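Local coordinates for protein putative tagatose-6-phosphate ketose/aldose isomerase (Escherichia coli, PDB 3C3J) that is of unknown function but belongs to the SIS-domain proteins, with two SIS domains in one chain, at residues A[195-200]-A[338-343]; A[202-207]-A[342-347]. One frame throughout, in Å; residues are numbered along the deposited sequence.

Both contacts join the same two helices, 198-210 and 335-356, in a protein with two SIS domains, each built on a parallel five-stranded sheet. Contact 1 lies at the start of helix 198-210, and contact 2 follows further along both helices. Their centres are about 8 Å apart, and the segments 338-343 and 342-347 share Phe342 and Leu343. Cys341, in segment 338-343, packs on the first segment of contact 2: its N lies 3.6 Å from Cys204 SG, and its CB lies 3.6 Å from Ile207 CD1. The contact centres lie about 12 and 13 Å from the centre of the chain. Together they form one continuous, buried, mostly apolar helix-helix seam.

Contact 1: residues A[195-200]-A[338-343]; sequences QTFRDV and QAFCFL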
loop_
_atom_site.group_PDB
_atom_site.type_symbol
_atom_site.label_atom_id
_atom_site.label_comp_id
_atom_site.label_asym_id
_atom_site.label_seq_id
_atom_site.Cartn_x
_atom_site.Cartn_y
_atom_site.Cartn_z
ATOM N N GLN A 195 11.121 -30.060 1.954
ATOM C CA GLN A 195 12.357 -30.355 1.250
ATOM C C GLN A 195 12.954 -29.114 0.577
ATOM O O GLN A 195 14.088 -28.701 0.920
ATOM C CB GLN A 195 12.163 -31.497 0.225
ATOM C CG GLN A 195 12.084 -32.880 0.900
ATOM C CD GLN A 195 13.313 -33.179 1.792
ATOM O OE1 GLN A 195 14.459 -33.228 1.314
ATOM N NE2 GLN A 195 13.074 -33.361 3.088
ATOM N N THR A 196 12.203 -28.518 -0.353
ATOM C CA THR A 196 12.711 -27.361 -1.109
ATOM C C THR A 196 13.069 -26.196 -0.177
ATOM O O THR A 196 14.081 -25.520 -0.387
ATOM C CB THR A 196 11.729 -26.873 -2.219
ATOM O OG1 THR A 196 10.529 -26.384 -1.617
ATOM C CG2 THR A 196 11.371 -27.999 -3.213
ATOM N N PHE A 197 12.281 -25.990 0.876
ATOM C CA PHE A 197 12.502 -24.843 1.753
ATOM C C PHE A 197 13.742 -24.987 2.600
ATOM O O PHE A 197 14.228 -24.001 3.134
ATOM C CB PHE A 197 11.283 -24.527 2.626
ATOM C CG PHE A 197 11.155 -23.069 2.992
ATOM C CD1 PHE A 197 10.813 -22.108 2.034
ATOM C CD2 PHE A 197 11.395 -22.643 4.303
ATOM C CE1 PHE A 197 10.698 -20.748 2.382
ATOM C CE2 PHE A 197 11.282 -21.280 4.653
ATOM C CZ PHE A 197 10.937 -20.339 3.698
ATOM N N ARG A 198 14.275 -26.199 2.730
ATOM C CA ARG A 198 15.580 -26.358 3.407
ATOM C C ARG A 198 16.683 -25.543 2.737
ATOM O O ARG A 198 17.613 -25.118 3.401
ATOM C CB ARG A 198 15.994 -27.835 3.498
ATOM C CG ARG A 198 15.156 -28.618 4.476
ATOM C CD ARG A 198 15.428 -30.099 4.377
ATOM N NE ARG A 198 14.405 -30.845 5.091
ATOM C CZ ARG A 198 14.469 -31.170 6.379
ATOM N NH1 ARG A 198 15.526 -30.832 7.116
ATOM N NH2 ARG A 198 13.459 -31.830 6.927
ATOM N N ASP A 199 16.595 -25.318 1.431
ATOM C CA ASP A 199 17.582 -24.440 0.757
ATOM C C ASP A 199 17.444 -22.998 1.252
ATOM O O ASP A 199 18.425 -22.265 1.329
ATOM C CB ASP A 199 17.428 -24.486 -0.759
ATOM C CG ASP A 199 17.622 -25.893 -1.331
ATOM O OD1 ASP A 199 18.352 -26.694 -0.714
ATOM O OD2 ASP A 199 17.036 -26.212 -2.394
ATOM N N VAL A 200 16.211 -22.591 1.581
ATOM C CA VAL A 200 15.969 -21.219 2.043
ATOM C C VAL A 200 16.459 -21.081 3.485
ATOM O O VAL A 200 17.161 -20.120 3.821
ATOM C CB VAL A 200 14.462 -20.814 1.872
ATOM C CG1 VAL A 200 14.211 -19.380 2.354
ATOM C CG2 VAL A 200 14.015 -20.988 0.411
ATOM N N GLN A 338 13.276 -15.402 -1.834
ATOM C CA GLN A 338 14.191 -14.279 -1.547
ATOM C C GLN A 338 13.768 -13.353 -0.412
ATOM O O GLN A 338 14.620 -12.787 0.267
ATOM C CB GLN A 338 14.330 -13.375 -2.775
ATOM C CG GLN A 338 15.186 -13.924 -3.897
ATOM C CD GLN A 338 15.921 -12.809 -4.632
ATOM O OE1 GLN A 338 15.313 -11.852 -5.173
ATOM N NE2 GLN A 338 17.220 -12.916 -4.652
ATOM N N ALA A 339 12.461 -13.141 -0.266
ATOM C CA ALA A 339 11.920 -12.272 0.769
ATOM C C ALA A 339 12.511 -12.654 2.130
ATOM O O ALA A 339 12.872 -11.790 2.915
ATOM C CB ALA A 339 10.376 -12.356 0.817
ATOM N N PHE A 340 12.629 -13.951 2.383
ATOM C CA PHE A 340 13.201 -14.463 3.646
ATOM C C PHE A 340 14.657 -14.004 3.844
ATOM O O PHE A 340 15.036 -13.512 4.913
ATOM C CB PHE A 340 13.084 -15.983 3.695
ATOM C CG PHE A 340 11.660 -16.458 3.768
ATOM C CD1 PHE A 340 11.045 -16.677 4.990
ATOM C CD2 PHE A 340 10.930 -16.673 2.616
ATOM C CE1 PHE A 340 9.727 -17.092 5.041
ATOM C CE2 PHE A 340 9.592 -17.107 2.661
ATOM C CZ PHE A 340 8.995 -17.302 3.864
ATOM N N CYS A 341 15.451 -14.127 2.797
ATOM C CA CYS A 341 16.848 -13.666 2.800
ATOM C C CYS A 341 16.962 -12.167 3.076
ATOM O O CYS A 341 17.735 -11.765 3.931
ATOM C CB CYS A 341 17.505 -13.960 1.463
ATOM S SG CYS A 341 17.377 -15.704 0.901
ATOM N N PHE A 342 16.184 -11.348 2.367
ATOM C CA PHE A 342 16.244 -9.893 2.569
ATOM C C PHE A 342 15.860 -9.518 3.995
ATOM O O PHE A 342 16.505 -8.667 4.609
ATOM C CB PHE A 342 15.345 -9.160 1.581
ATOM C CG PHE A 342 15.762 -9.320 0.135
ATOM C CD1 PHE A 342 17.045 -8.980 -0.278
ATOM C CD2 PHE A 342 14.867 -9.796 -0.806
ATOM C CE1 PHE A 342 17.427 -9.127 -1.616
ATOM C CE2 PHE A 342 15.230 -9.940 -2.142
ATOM C CZ PHE A 342 16.523 -9.603 -2.549
ATOM N N LEU A 343 14.823 -10.161 4.521
ATOM C CA LEU A 343 14.371 -9.905 5.870
ATOM C C LEU A 343 15.446 -10.167 6.938
ATOM O O LEU A 343 15.492 -9.457 7.931
ATOM C CB LEU A 343 13.073 -10.688 6.174
ATOM C CG LEU A 343 11.833 -10.051 5.533
ATOM C CD1 LEU A 343 10.614 -10.944 5.745
ATOM C CD2 LEU A 343 11.551 -8.593 6.001
#
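Phe197 and Phe340 meet in a T-shaped (edge-to-face) aromatic pair where the beginning of helix 198-210 packs on helix 335-356 of the second SIS domain. The ring centroids are 4.9 Å apart and the planes stand at 80°. Phe197 gives its edge. Its CZ sits 3.5 Å above the Phe340 plane, over the ring centre, and its nearest atom there is Phe340 CZ at 3.6 Å. Phe197 CE1 lies beside it, 3.8 Å from Phe340 CE2. The Phe197 CG is anti to the backbone N (chi1 -151°), and this carries the ring out to helix 335-356. Phe197 lies within a type I turn from Gln195 to Arg198. Val200, on helix 198-210, crosses Phe340 at about a right angle. It also lies against a face of the Phe197 ring, with CB 3.7 Å above the plane. The three side chains are buried. Trp27 makes a further edge-to-face pair with Phe340, and Ala181 of helix 174-187 touches both phenylalanines. No hydrogen bond links the segments. Beside the ring pair, Val200 CG1 reaches Phe340 CB at 3.8 Å.

Contact 2: residues A[202-207]-A[342-347]; sequences DRCQAI and FLMYAQ
Ile207 lies over one face of the Tyr345 ring in a CH-pi contact, the tight part of a helix-helix packing between 202-207 and 342-347. The second segment belongs to the long last helix of the second SIS domain. The two short axes run roughly parallel, with a crossing angle of -29° and a closest approach of 9.8 Å. Ile207 CG2 is 3.7 Å from the ring centroid, 24° off the normal. It is displaced toward the rim, which brings it to 3.4 Å from Tyr345 CZ. The other branch runs along the phenol end, with Ile207 CG1 3.5 Å from Tyr345 OH. CG2 is anti to the backbone N of Ile207, and from there it also meets Met344 CB at 3.8 Å. Between the two segments fewer atoms meet at Cys204. Met344, a selenomethionine, bends at chi2 (-58°) and again at chi3. The bent chain lies beside Cys204, but its SE comes no nearer than 4.1 Å to Cys204 CB. Trp27 of helix 23-49 touches both of these residues. Gln205 points away from 342-347 and is partly exposed. Asp202 is exposed, and its OD1 is hydrogen-bonded to Tyr5 OH. Inside, the four touching residues are buried, and no hydrogen bond joins the two segments. At the sparser end the closest pair is Cys204 SG and Met344 CG, 3.7 Å apart.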
loop_
_atom_site.group_PDB
_atom_site.type_symbol
_atom_site.label_atom_id
_atom_site.label_comp_id
_atom_site.label_asym_id
_atom_site.label_seq_id
_atom_site.Cartn_x
_atom_site.Cartn_y
_atom_site.Cartn_z
ATOM N N ASP A 202 18.705 -23.001 4.851
ATOM C CA ASP A 202 20.181 -23.088 4.748
ATOM C C ASP A 202 20.833 -21.732 4.391
ATOM O O ASP A 202 21.826 -21.337 4.965
ATOM C CB ASP A 202 20.610 -24.105 3.670
ATOM C CG ASP A 202 20.445 -25.582 4.098
ATOM O OD1 ASP A 202 20.111 -25.876 5.271
ATOM O OD2 ASP A 202 20.656 -26.467 3.222
ATOM N N ARG A 203 20.257 -21.035 3.419
ATOM C CA ARG A 203 20.807 -19.785 2.965
ATOM C C ARG A 203 20.654 -18.710 4.014
ATOM O O ARG A 203 21.571 -17.960 4.248
ATOM C CB ARG A 203 20.155 -19.355 1.668
ATOM C CG ARG A 203 20.937 -18.324 0.921
ATOM C CD ARG A 203 20.127 -17.873 -0.275
ATOM N NE ARG A 203 20.968 -17.360 -1.328
ATOM C CZ ARG A 203 20.506 -17.012 -2.518
ATOM N NH1 ARG A 203 19.206 -17.090 -2.779
ATOM N NH2 ARG A 203 21.334 -16.588 -3.445
ATOM N N CYS A 204 19.498 -18.671 4.678
ATOM C CA CYS A 204 19.286 -17.691 5.739
ATOM C C CYS A 204 20.176 -17.979 6.957
ATOM O O CYS A 204 20.681 -17.040 7.587
ATOM C CB CYS A 204 17.799 -17.612 6.098
ATOM S SG CYS A 204 16.852 -16.826 4.764
ATOM N N GLN A 205 20.409 -19.252 7.255
ATOM C CA GLN A 205 21.386 -19.627 8.301
ATOM C C GLN A 205 22.787 -19.139 7.907
ATOM O O GLN A 205 23.513 -18.622 8.749
ATOM C CB GLN A 205 21.354 -21.147 8.553
ATOM C CG GLN A 205 22.293 -21.683 9.661
ATOM C CD GLN A 205 21.807 -21.354 11.073
ATOM O OE1 GLN A 205 20.797 -20.670 11.254
ATOM N NE2 GLN A 205 22.545 -21.827 12.089
ATOM N N ALA A 206 23.157 -19.285 6.637
ATOM C CA ALA A 206 24.448 -18.743 6.133
ATOM C C ALA A 206 24.544 -17.207 6.239
ATOM O O ALA A 206 25.630 -16.655 6.531
ATOM C CB ALA A 206 24.709 -19.200 4.696
ATOM N N ILE A 207 23.417 -16.520 5.992
ATOM C CA ILE A 207 23.377 -15.070 6.096
ATOM C C ILE A 207 23.649 -14.683 7.546
ATOM O O ILE A 207 24.540 -13.883 7.837
ATOM C CB ILE A 207 22.023 -14.465 5.610
ATOM C CG1 ILE A 207 21.899 -14.602 4.068
ATOM C CG2 ILE A 207 21.915 -12.987 6.043
ATOM C CD1 ILE A 207 20.512 -14.348 3.480
ATOM N N PHE A 342 16.184 -11.348 2.367
ATOM C CA PHE A 342 16.244 -9.893 2.569
ATOM C C PHE A 342 15.860 -9.518 3.995
ATOM O O PHE A 342 16.505 -8.667 4.609
ATOM C CB PHE A 342 15.345 -9.160 1.581
ATOM C CG PHE A 342 15.762 -9.320 0.135
ATOM C CD1 PHE A 342 17.045 -8.980 -0.278
ATOM C CD2 PHE A 342 14.867 -9.796 -0.806
ATOM C CE1 PHE A 342 17.427 -9.127 -1.616
ATOM C CE2 PHE A 342 15.230 -9.940 -2.142
ATOM C CZ PHE A 342 16.523 -9.603 -2.549
ATOM N N LEU A 343 14.823 -10.161 4.521
ATOM C CA LEU A 343 14.371 -9.905 5.870
ATOM C C LEU A 343 15.446 -10.167 6.938
ATOM O O LEU A 343 15.492 -9.457 7.931
ATOM C CB LEU A 343 13.073 -10.688 6.174
ATOM C CG LEU A 343 11.833 -10.051 5.533
ATOM C CD1 LEU A 343 10.614 -10.944 5.745
ATOM C CD2 LEU A 343 11.551 -8.593 6.001
HETATM N N MSE A 344 16.300 -11.164 6.722
HETATM C CA MSE A 344 17.415 -11.434 7.649
HETATM C C MSE A 344 18.269 -10.181 7.843
HETATM O O MSE A 344 18.604 -9.838 8.988
HETATM C CB MSE A 344 18.303 -12.594 7.153
HETATM C CG MSE A 344 17.589 -13.930 6.974
HETATM SE SE MSE A 344 16.708 -14.609 8.644
HETATM C CE MSE A 344 14.849 -13.919 8.322
ATOM N N TYR A 345 18.592 -9.492 6.748
ATOM C CA TYR A 345 19.378 -8.258 6.821
ATOM C C TYR A 345 18.583 -7.135 7.491
ATOM O O TYR A 345 19.113 -6.477 8.375
ATOM C CB TYR A 345 19.900 -7.816 5.448
ATOM C CG TYR A 345 20.832 -8.815 4.803
ATOM C CD1 TYR A 345 22.177 -8.873 5.151
ATOM C CD2 TYR A 345 20.363 -9.696 3.826
ATOM C CE1 TYR A 345 23.025 -9.810 4.567
ATOM C CE2 TYR A 345 21.190 -10.624 3.241
ATOM C CZ TYR A 345 22.524 -10.673 3.608
ATOM O OH TYR A 345 23.344 -11.594 3.012
ATOM N N ALA A 346 17.320 -6.934 7.079
ATOM C CA ALA A 346 16.485 -5.879 7.632
ATOM C C ALA A 346 16.237 -6.023 9.148
ATOM O O ALA A 346 16.269 -5.028 9.905
ATOM C CB ALA A 346 15.143 -5.827 6.876
ATOM N N GLN A 347 15.979 -7.253 9.594
ATOM C CA GLN A 347 15.707 -7.496 11.021
ATOM C C GLN A 347 16.939 -7.214 11.874
ATOM O O GLN A 347 16.868 -6.539 12.916
ATOM C CB GLN A 347 15.254 -8.931 11.251
ATOM C CG GLN A 347 13.908 -9.315 10.648
ATOM C CD GLN A 347 13.699 -10.832 10.686
ATOM O OE1 GLN A 347 14.667 -11.587 10.831
ATOM N NE2 GLN A 347 12.459 -11.282 10.518
#